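Local coordinates for protein neural-cadherin (Drosophila melanogaster, PDB 3UBF) that mediates calcium-dependent cell-cell adhesion, binding preferentially to its own kind on other cells, and is represented here by three consecutive extracellular cadherin domains, at residues A[181-186]-A[196-201]; A[105-110]-A[131-136]. All coordinates share one frame; numbering follows the deposited sequence.

In the fold
Both contacts lie in the middle of three cadherin domains. From the N terminus, contact 2 comes first. It pairs strand 105-106 with the end of strand 126-133, and strand 113-117 lies in the loop it closes. Contact 1 follows in series, neither nested nor crossed. It closes the loop, partly unmodelled, between strands 176-185 and 201-207. The two contacts belong to opposite sheets of the domain and meet between them. Phe-106 of contact 2 packs on Thr-198 and Glu-201 of contact 1. Toward the preceding domain, Asp-134 of contact 2 and Asp-185 of contact 1 bind the same zinc ion.

Contact 1: A[181-186]-A[196-201]; sequences VKAEDQ and QSTPEE. With ZN (zinc ion), chain G; ZN (zinc ion), chain J.
Thr-198 directs its side chain at Ala-183 and meets it with both branches. OG1 accepts the backbone N-H of Ala-183, with 2.9 Å between OG1 and N and an angle of 173°. The methyl CG2 rests on Ala-183 CB at 3.6 Å. With chi1 at 62°, OG1 sits between the backbone N and the carbonyl carbon, from where it can also donate to Pro-199 O. The backbone N of Thr-198 returns a bond to Ala-183 O. A valine here would probably leave the N-H of Ala-183 without its acceptor and Pro-199 O without this donor.

Lys-182 slides past Thr-198 in the opposite direction. Its chain runs extended until chi4 (79°), where it bends. CE then lies 3.2 Å from Ser-197 OG, and NZ reaches Glu-200 OE2 at 3.3 Å, a salt bridge whose hydrogen bond is weak. That same OE2 binds a zinc ion, which also carries a water. At the far end, Asp-185 N bonds to Gln-196 O at 3.0 Å. Asp-185 OD1 takes the backbone N-H of Asn-187, while OD2 binds a second zinc with Asp-134 and His-139. The last two strands of the cadherin domain pair at Val-181 and Glu-201, antiparallel and hydrogen-bonded. The irregular lead-in 196-200 stays bonded to strand 176-185 as far as Asp-185, at the metal-binding end that faces the preceding domain.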
ATOM      1  N   VAL A 181       6.069 -12.136   7.355  1.00 35.62           N
ATOM      2  CA  VAL A 181       5.219 -11.242   8.126  1.00 35.90           C
ATOM      3  C   VAL A 181       4.017 -10.843   7.287  1.00 36.71           C
ATOM      4  O   VAL A 181       4.048 -10.918   6.054  1.00 37.12           O
ATOM      5  CB  VAL A 181       5.986  -9.977   8.549  1.00 35.81           C
ATOM      6  CG1 VAL A 181       7.081 -10.306   9.579  1.00 35.59           C
ATOM      7  CG2 VAL A 181       6.586  -9.279   7.320  1.00 36.31           C
ATOM      8  N   LYS A 182       2.957 -10.411   7.955  1.00 37.24           N
ATOM      9  CA  LYS A 182       1.696 -10.161   7.295  1.00 38.05           C
ATOM     10  C   LYS A 182       0.996  -9.137   8.155  1.00 38.30           C
ATOM     11  O   LYS A 182       1.185  -9.121   9.372  1.00 37.81           O
ATOM     12  CB  LYS A 182       0.903 -11.460   7.290  1.00 39.09           C
ATOM     13  CG  LYS A 182      -0.284 -11.564   6.362  1.00 41.94           C
ATOM     14  CD  LYS A 182      -0.988 -12.892   6.666  1.00 45.90           C
ATOM     15  CE  LYS A 182      -2.237 -13.105   5.848  1.00 49.61           C
ATOM     16  NZ  LYS A 182      -1.919 -13.554   4.462  1.00 51.78           N
ATOM     17  N   ALA A 183       0.214  -8.269   7.527  1.00 38.85           N
ATOM     18  CA  ALA A 183      -0.664  -7.379   8.269  1.00 40.09           C
ATOM     19  C   ALA A 183      -2.082  -7.699   7.847  1.00 41.87           C
ATOM     20  O   ALA A 183      -2.367  -7.844   6.660  1.00 42.42           O
ATOM     21  CB  ALA A 183      -0.336  -5.935   8.006  1.00 39.55           C
ATOM     22  N   GLU A 184      -2.964  -7.851   8.821  1.00 43.24           N
ATOM     23  CA  GLU A 184      -4.312  -8.286   8.535  1.00 45.03           C
ATOM     24  C   GLU A 184      -5.290  -7.256   9.040  1.00 46.65           C
ATOM     25  O   GLU A 184      -5.100  -6.641  10.094  1.00 46.83           O
ATOM     26  CB  GLU A 184      -4.615  -9.666   9.135  1.00 45.53           C
ATOM     27  CG  GLU A 184      -5.968 -10.235   8.695  1.00 47.78           C
ATOM     28  CD  GLU A 184      -6.251 -11.640   9.212  1.00 49.51           C
ATOM     29  OE1 GLU A 184      -5.308 -12.442   9.334  1.00 49.17           O
ATOM     30  OE2 GLU A 184      -7.432 -11.955   9.481  1.00 52.43           O
ATOM     31  N   ASP A 185      -6.343  -7.097   8.258  1.00 48.39           N
ATOM     32  CA  ASP A 185      -7.396  -6.155   8.501  1.00 50.49           C
ATOM     33  C   ASP A 185      -8.373  -6.724   9.519  1.00 52.65           C
ATOM     34  O   ASP A 185      -8.733  -7.898   9.444  1.00 53.18           O
ATOM     35  CB  ASP A 185      -8.125  -5.948   7.184  1.00 51.49           C
ATOM     36  CG  ASP A 185      -8.851  -4.665   7.136  1.00 52.49           C
ATOM     37  OD1 ASP A 185      -9.036  -4.052   8.212  1.00 58.28           O
ATOM     38  OD2 ASP A 185      -9.208  -4.255   6.028  1.00 48.65           O
ATOM     39  N   GLN A 186      -8.809  -5.881  10.452  1.00 54.42           N
ATOM     40  CA  GLN A 186      -9.786  -6.269  11.466  1.00 57.42           C
ATOM     41  C   GLN A 186     -11.197  -5.946  10.987  1.00 59.94           C
ATOM     42  O   GLN A 186     -12.181  -6.154  11.712  1.00 62.08           O
ATOM     43  CB  GLN A 186      -9.495  -5.558  12.795  1.00 58.07           C
ATOM     44  CG  GLN A 186      -8.076  -5.758  13.313  1.00 56.94           C
ATOM     45  CD  GLN A 186      -7.773  -7.216  13.615  1.00 58.14           C
ATOM     46  OE1 GLN A 186      -8.302  -7.776  14.575  1.00 60.75           O
ATOM     47  NE2 GLN A 186      -6.926  -7.841  12.789  1.00 55.63           N
ATOM     48  N   GLN A 196      -9.190  -9.022   4.566  1.00 47.17           N
ATOM     49  CA  GLN A 196      -8.096  -8.829   3.620  1.00 46.07           C
ATOM     50  C   GLN A 196      -6.796  -8.583   4.357  1.00 44.42           C
ATOM     51  O   GLN A 196      -6.775  -8.152   5.519  1.00 44.37           O
ATOM     52  CB  GLN A 196      -8.322  -7.614   2.723  1.00 46.26           C
ATOM     53  CG  GLN A 196      -9.557  -7.622   1.858  1.00 49.67           C
ATOM     54  CD  GLN A 196     -10.223  -6.244   1.809  1.00 52.32           C
ATOM     55  OE1 GLN A 196      -9.661  -5.242   2.269  1.00 51.99           O
ATOM     56  NE2 GLN A 196     -11.432  -6.193   1.258  1.00 55.19           N
ATOM     57  N   SER A 197      -5.697  -8.807   3.659  1.00 42.85           N
ATOM     58  CA  SER A 197      -4.420  -8.561   4.250  1.00 41.03           C
ATOM     59  C   SER A 197      -3.359  -8.226   3.219  1.00 39.64           C
ATOM     60  O   SER A 197      -3.589  -8.255   2.023  1.00 40.00           O
ATOM     61  CB  SER A 197      -4.011  -9.767   5.087  1.00 41.29           C
ATOM     62  OG  SER A 197      -4.013 -10.942   4.317  1.00 42.87           O
ATOM     63  N   THR A 198      -2.190  -7.872   3.712  1.00 38.01           N
ATOM     64  CA  THR A 198      -1.041  -7.711   2.877  1.00 37.15           C
ATOM     65  C   THR A 198      -0.672  -9.079   2.322  1.00 36.84           C
ATOM     66  O   THR A 198      -1.208 -10.095   2.757  1.00 37.18           O
ATOM     67  CB  THR A 198       0.149  -7.247   3.711  1.00 36.08           C
ATOM     68  OG1 THR A 198       0.449  -8.259   4.674  1.00 35.67           O
ATOM     69  CG2 THR A 198      -0.144  -5.923   4.420  1.00 36.68           C
ATOM     70  N   PRO A 199       0.246  -9.104   1.353  1.00 36.61           N
ATOM     71  CA  PRO A 199       0.961 -10.343   1.080  1.00 36.67           C
ATOM     72  C   PRO A 199       1.786 -10.758   2.299  1.00 35.65           C
ATOM     73  O   PRO A 199       2.059  -9.934   3.187  1.00 35.16           O
ATOM     74  CB  PRO A 199       1.904  -9.957  -0.057  1.00 36.83           C
ATOM     75  CG  PRO A 199       1.266  -8.771  -0.697  1.00 38.10           C
ATOM     76  CD  PRO A 199       0.628  -8.023   0.425  1.00 36.62           C
ATOM     77  N   GLU A 200       2.172 -12.027   2.342  1.00 35.49           N
ATOM     78  CA  GLU A 200       3.092 -12.519   3.350  1.00 34.75           C
ATOM     79  C   GLU A 200       4.485 -12.211   2.859  1.00 34.30           C
ATOM     80  O   GLU A 200       5.017 -12.929   2.007  1.00 35.96           O
ATOM     81  CB  GLU A 200       2.905 -14.016   3.555  1.00 35.14           C
ATOM     82  CG  GLU A 200       1.465 -14.356   3.879  1.00 36.91           C
ATOM     83  CD  GLU A 200       1.220 -15.826   4.024  1.00 40.67           C
ATOM     84  OE1 GLU A 200       2.150 -16.626   3.791  1.00 40.98           O
ATOM     85  OE2 GLU A 200       0.071 -16.190   4.374  1.00 44.52           O
ATOM     86  N   GLU A 201       5.052 -11.125   3.370  1.00 32.69           N
ATOM     87  CA  GLU A 201       6.361 -10.649   2.950  1.00 32.43           C
ATOM     88  C   GLU A 201       7.499 -11.269   3.741  1.00 32.01           C
ATOM     89  O   GLU A 201       7.355 -11.612   4.919  1.00 31.84           O
ATOM     90  CB  GLU A 201       6.457  -9.119   3.073  1.00 31.70           C
ATOM     91  CG  GLU A 201       5.946  -8.347   1.857  1.00 33.20           C
ATOM     92  CD  GLU A 201       6.776  -8.551   0.592  1.00 36.27           C
ATOM     93  OE1 GLU A 201       7.862  -9.182   0.633  1.00 38.91           O
ATOM     94  OE2 GLU A 201       6.325  -8.089  -0.467  1.00 38.42           O
TER
HETATM   95 ZN    ZN G   6      -8.873  -2.782   5.210  1.00 49.46          ZN
HETATM   96 ZN    ZN J   9      -0.440 -18.131   3.548  1.00 90.89          ZN
HETATM   97  O   HOH W   1      -2.288 -18.094   1.881  1.00 42.88           O

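Contact 2: A[105-110]-A[131-136]; sequences YFINRP and QARDPD. With ZN (zinc ion), chain G; ZN (zinc ion), chain B.
Tyr-105 and Arg-133 form an antiparallel hydrogen-bonded pair, joining the short opening strand 105-106 of a cadherin domain to strand 126-133. Arg-133 N donates to Tyr-105 O at 2.8 Å, and Tyr-105 N returns a bond to Arg-133 O. The two side chains run side by side in the same direction. Tyr-105 has chi1 at 48°, which folds its ring back over the partner strand. Arg-133 O lies over one ring face, offset toward the rim. The guanidinium stands almost perpendicular to the ring, at 86°, and receives Tyr-105 OH at its edge. The bond from Arg-133 NH2 to Tyr-105 OH is weak, at 3.4 Å. Ile-107 crosses the arginine and sets CG2 over the centre of one guanidinium face.

Next along is the non-hydrogen-bonded pair Phe-106 and Ala-132, with ring atom CD2 of Phe-106 at 4.0 Å from Ala-132 CB. Ile-107 N then binds Gln-131 O at 2.8 Å. Asn-108 extends the pairing with its side chain. Its OD1 accepts Gln-131 N at 2.8 Å, in a nearly straight bond of 172°. Thr-129 O holds the other end of this amide, through ND2. Beyond Arg-133, Pro-135 CD touches Tyr-105 CE2 at 3.8 Å. The flanking Asp-134 and Asp-136 make up the DxD motif of cadherins and bind two different zinc ions. Asp-136 shares its ion with Glu-61 and Asp-98 of the preceding domain and its linker. An Asx turn sets the aspartates relative to each other: Asp-136 N donates to Asp-134 OD1 at 2.7 Å, on the anti side of the carboxylate.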
ATOM      1  N   TYR A 105      -1.317  -2.831   2.158  1.00 34.72           N
ATOM      2  CA  TYR A 105      -0.071  -3.188   1.510  1.00 33.97           C
ATOM      3  C   TYR A 105       1.039  -2.612   2.355  1.00 33.00           C
ATOM      4  O   TYR A 105       0.860  -1.582   3.003  1.00 33.07           O
ATOM      5  CB  TYR A 105      -0.020  -2.640   0.084  1.00 34.69           C
ATOM      6  CG  TYR A 105      -0.406  -1.194  -0.012  1.00 35.66           C
ATOM      7  CD1 TYR A 105       0.558  -0.191  -0.020  1.00 34.07           C
ATOM      8  CD2 TYR A 105      -1.740  -0.827  -0.086  1.00 38.26           C
ATOM      9  CE1 TYR A 105       0.208   1.131  -0.095  1.00 36.47           C
ATOM     10  CE2 TYR A 105      -2.108   0.504  -0.149  1.00 40.51           C
ATOM     11  CZ  TYR A 105      -1.132   1.475  -0.155  1.00 40.44           C
ATOM     12  OH  TYR A 105      -1.527   2.790  -0.231  1.00 44.79           O
ATOM     13  N   PHE A 106       2.175  -3.296   2.375  1.00 32.17           N
ATOM     14  CA  PHE A 106       3.345  -2.788   3.074  1.00 31.40           C
ATOM     15  C   PHE A 106       3.896  -1.564   2.362  1.00 31.99           C
ATOM     16  O   PHE A 106       4.013  -1.553   1.127  1.00 32.45           O
ATOM     17  CB  PHE A 106       4.399  -3.873   3.194  1.00 30.15           C
ATOM     18  CG  PHE A 106       4.035  -4.951   4.185  1.00 30.88           C
ATOM     19  CD1 PHE A 106       3.681  -6.225   3.747  1.00 30.57           C
ATOM     20  CD2 PHE A 106       4.021  -4.681   5.558  1.00 29.30           C
ATOM     21  CE1 PHE A 106       3.347  -7.209   4.647  1.00 30.87           C
ATOM     22  CE2 PHE A 106       3.674  -5.657   6.475  1.00 29.29           C
ATOM     23  CZ  PHE A 106       3.334  -6.925   6.026  1.00 30.67           C
ATOM     24  N   ILE A 107       4.174  -0.528   3.149  1.00 32.13           N
ATOM     25  CA  ILE A 107       4.858   0.678   2.667  1.00 33.36           C
ATOM     26  C   ILE A 107       6.341   0.732   3.039  1.00 32.98           C
ATOM     27  O   ILE A 107       7.049   1.650   2.627  1.00 34.24           O
ATOM     28  CB  ILE A 107       4.123   2.001   3.064  1.00 34.11           C
ATOM     29  CG1 ILE A 107       4.115   2.206   4.575  1.00 33.70           C
ATOM     30  CG2 ILE A 107       2.704   1.987   2.526  1.00 34.60           C
ATOM     31  CD1 ILE A 107       3.550   3.556   5.018  1.00 35.89           C
ATOM     32  N   ASN A 108       6.818  -0.246   3.800  1.00 32.14           N
ATOM     33  CA  ASN A 108       8.277  -0.420   3.988  1.00 32.17           C
ATOM     34  C   ASN A 108       9.051  -0.344   2.678  1.00 32.67           C
ATOM     35  O   ASN A 108       8.721  -1.033   1.706  1.00 33.11           O
ATOM     36  CB  ASN A 108       8.588  -1.740   4.675  1.00 30.76           C
ATOM     37  CG  ASN A 108       8.053  -1.792   6.082  1.00 31.66           C
ATOM     38  OD1 ASN A 108       6.956  -2.307   6.313  1.00 33.58           O
ATOM     39  ND2 ASN A 108       8.802  -1.232   7.031  1.00 28.09           N
ATOM     40  N   ARG A 109      10.059   0.518   2.641  1.00 32.88           N
ATOM     41  CA  ARG A 109      10.963   0.565   1.503  1.00 33.51           C
ATOM     42  C   ARG A 109      12.415   0.585   1.991  1.00 34.10           C
ATOM     43  O   ARG A 109      12.689   1.125   3.064  1.00 34.32           O
ATOM     44  CB  ARG A 109      10.636   1.741   0.570  1.00 34.66           C
ATOM     45  CG  ARG A 109       9.274   1.639  -0.180  1.00 32.41           C
ATOM     46  CD  ARG A 109       9.201   0.434  -1.134  1.00 29.67           C
ATOM     47  NE  ARG A 109       7.937   0.361  -1.879  1.00 28.70           N
ATOM     48  CZ  ARG A 109       6.826  -0.232  -1.429  1.00 26.27           C
ATOM     49  NH1 ARG A 109       6.797  -0.808  -0.245  1.00 25.89           N
ATOM     50  NH2 ARG A 109       5.730  -0.251  -2.157  1.00 27.24           N
ATOM     51  N   PRO A 110      13.344  -0.040   1.233  1.00 34.67           N
ATOM     52  CA  PRO A 110      13.149  -0.795  -0.011  1.00 34.84           C
ATOM     53  C   PRO A 110      12.517  -2.140   0.263  1.00 33.75           C
ATOM     54  O   PRO A 110      12.498  -2.588   1.413  1.00 33.00           O
ATOM     55  CB  PRO A 110      14.576  -1.027  -0.508  1.00 35.93           C
ATOM     56  CG  PRO A 110      15.433  -0.074   0.281  1.00 36.88           C
ATOM     57  CD  PRO A 110      14.768   0.019   1.599  1.00 34.80           C
ATOM     58  N   GLN A 131       5.379  -1.533   8.470  1.00 37.04           N
ATOM     59  CA  GLN A 131       4.380  -0.487   8.247  1.00 38.41           C
ATOM     60  C   GLN A 131       3.570  -0.843   7.033  1.00 38.26           C
ATOM     61  O   GLN A 131       4.086  -0.848   5.918  1.00 38.76           O
ATOM     62  CB  GLN A 131       5.023   0.884   8.044  1.00 39.08           C
ATOM     63  CG  GLN A 131       5.770   1.414   9.263  1.00 43.11           C
ATOM     64  CD  GLN A 131       6.884   2.390   8.889  1.00 48.50           C
ATOM     65  OE1 GLN A 131       6.628   3.438   8.276  1.00 51.04           O
ATOM     66  NE2 GLN A 131       8.132   2.041   9.242  1.00 48.41           N
ATOM     67  N   ALA A 132       2.304  -1.177   7.261  1.00 38.20           N
ATOM     68  CA  ALA A 132       1.351  -1.357   6.184  1.00 37.75           C
ATOM     69  C   ALA A 132       0.353  -0.201   6.192  1.00 38.74           C
ATOM     70  O   ALA A 132       0.146   0.457   7.213  1.00 39.37           O
ATOM     71  CB  ALA A 132       0.636  -2.673   6.346  1.00 37.61           C
ATOM     72  N   ARG A 133      -0.259   0.040   5.042  1.00 39.08           N
ATOM     73  CA  ARG A 133      -1.291   1.042   4.903  1.00 40.12           C
ATOM     74  C   ARG A 133      -2.540   0.363   4.387  1.00 39.94           C
ATOM     75  O   ARG A 133      -2.483  -0.392   3.410  1.00 40.21           O
ATOM     76  CB  ARG A 133      -0.832   2.110   3.915  1.00 41.07           C
ATOM     77  CG  ARG A 133      -1.840   3.193   3.621  1.00 44.26           C
ATOM     78  CD  ARG A 133      -1.308   4.111   2.520  1.00 48.67           C
ATOM     79  NE  ARG A 133      -0.148   4.890   2.964  1.00 51.06           N
ATOM     80  CZ  ARG A 133       0.802   5.366   2.157  1.00 52.03           C
ATOM     81  NH1 ARG A 133       1.816   6.071   2.660  1.00 51.13           N
ATOM     82  NH2 ARG A 133       0.748   5.125   0.850  1.00 52.42           N
ATOM     83  N   ASP A 134      -3.656   0.608   5.063  1.00 39.91           N
ATOM     84  CA  ASP A 134      -4.971   0.234   4.562  1.00 39.75           C
ATOM     85  C   ASP A 134      -5.513   1.471   3.872  1.00 40.30           C
ATOM     86  O   ASP A 134      -5.643   2.518   4.504  1.00 40.13           O
ATOM     87  CB  ASP A 134      -5.898  -0.216   5.701  1.00 40.12           C
ATOM     88  CG  ASP A 134      -7.154  -0.927   5.204  1.00 40.88           C
ATOM     89  OD1 ASP A 134      -7.847  -0.411   4.304  1.00 41.48           O
ATOM     90  OD2 ASP A 134      -7.474  -2.013   5.734  1.00 40.61           O
ATOM     91  N   PRO A 135      -5.798   1.368   2.557  1.00 40.66           N
ATOM     92  CA  PRO A 135      -6.388   2.514   1.848  1.00 41.85           C
ATOM     93  C   PRO A 135      -7.700   2.951   2.481  1.00 43.35           C
ATOM     94  O   PRO A 135      -8.112   4.102   2.299  1.00 44.68           O
ATOM     95  CB  PRO A 135      -6.599   2.000   0.410  1.00 41.65           C
ATOM     96  CG  PRO A 135      -6.433   0.517   0.474  1.00 40.98           C
ATOM     97  CD  PRO A 135      -5.498   0.251   1.639  1.00 40.19           C
ATOM     98  N   ASP A 136      -8.346   2.042   3.218  1.00 43.46           N
ATOM     99  CA  ASP A 136      -9.490   2.420   4.045  1.00 45.59           C
ATOM    100  C   ASP A 136      -9.068   2.994   5.400  1.00 45.81           C
ATOM    101  O   ASP A 136      -8.566   2.298   6.287  1.00 44.88           O
ATOM    102  CB  ASP A 136     -10.483   1.266   4.221  1.00 46.27           C
ATOM    103  CG  ASP A 136     -11.868   1.752   4.624  1.00 48.95           C
ATOM    104  OD1 ASP A 136     -11.964   2.778   5.336  1.00 51.35           O
ATOM    105  OD2 ASP A 136     -12.864   1.115   4.231  1.00 49.50           O
TER
HETATM  106 ZN    ZN G   6      -8.873  -2.782   5.210  1.00 49.46          ZN
HETATM  107 ZN    ZN B   1     -14.633   1.375   5.102  1.00 45.25          ZN
HETATM  108  O   HOH W   2     -14.942   2.888   4.825  1.00  2.00           O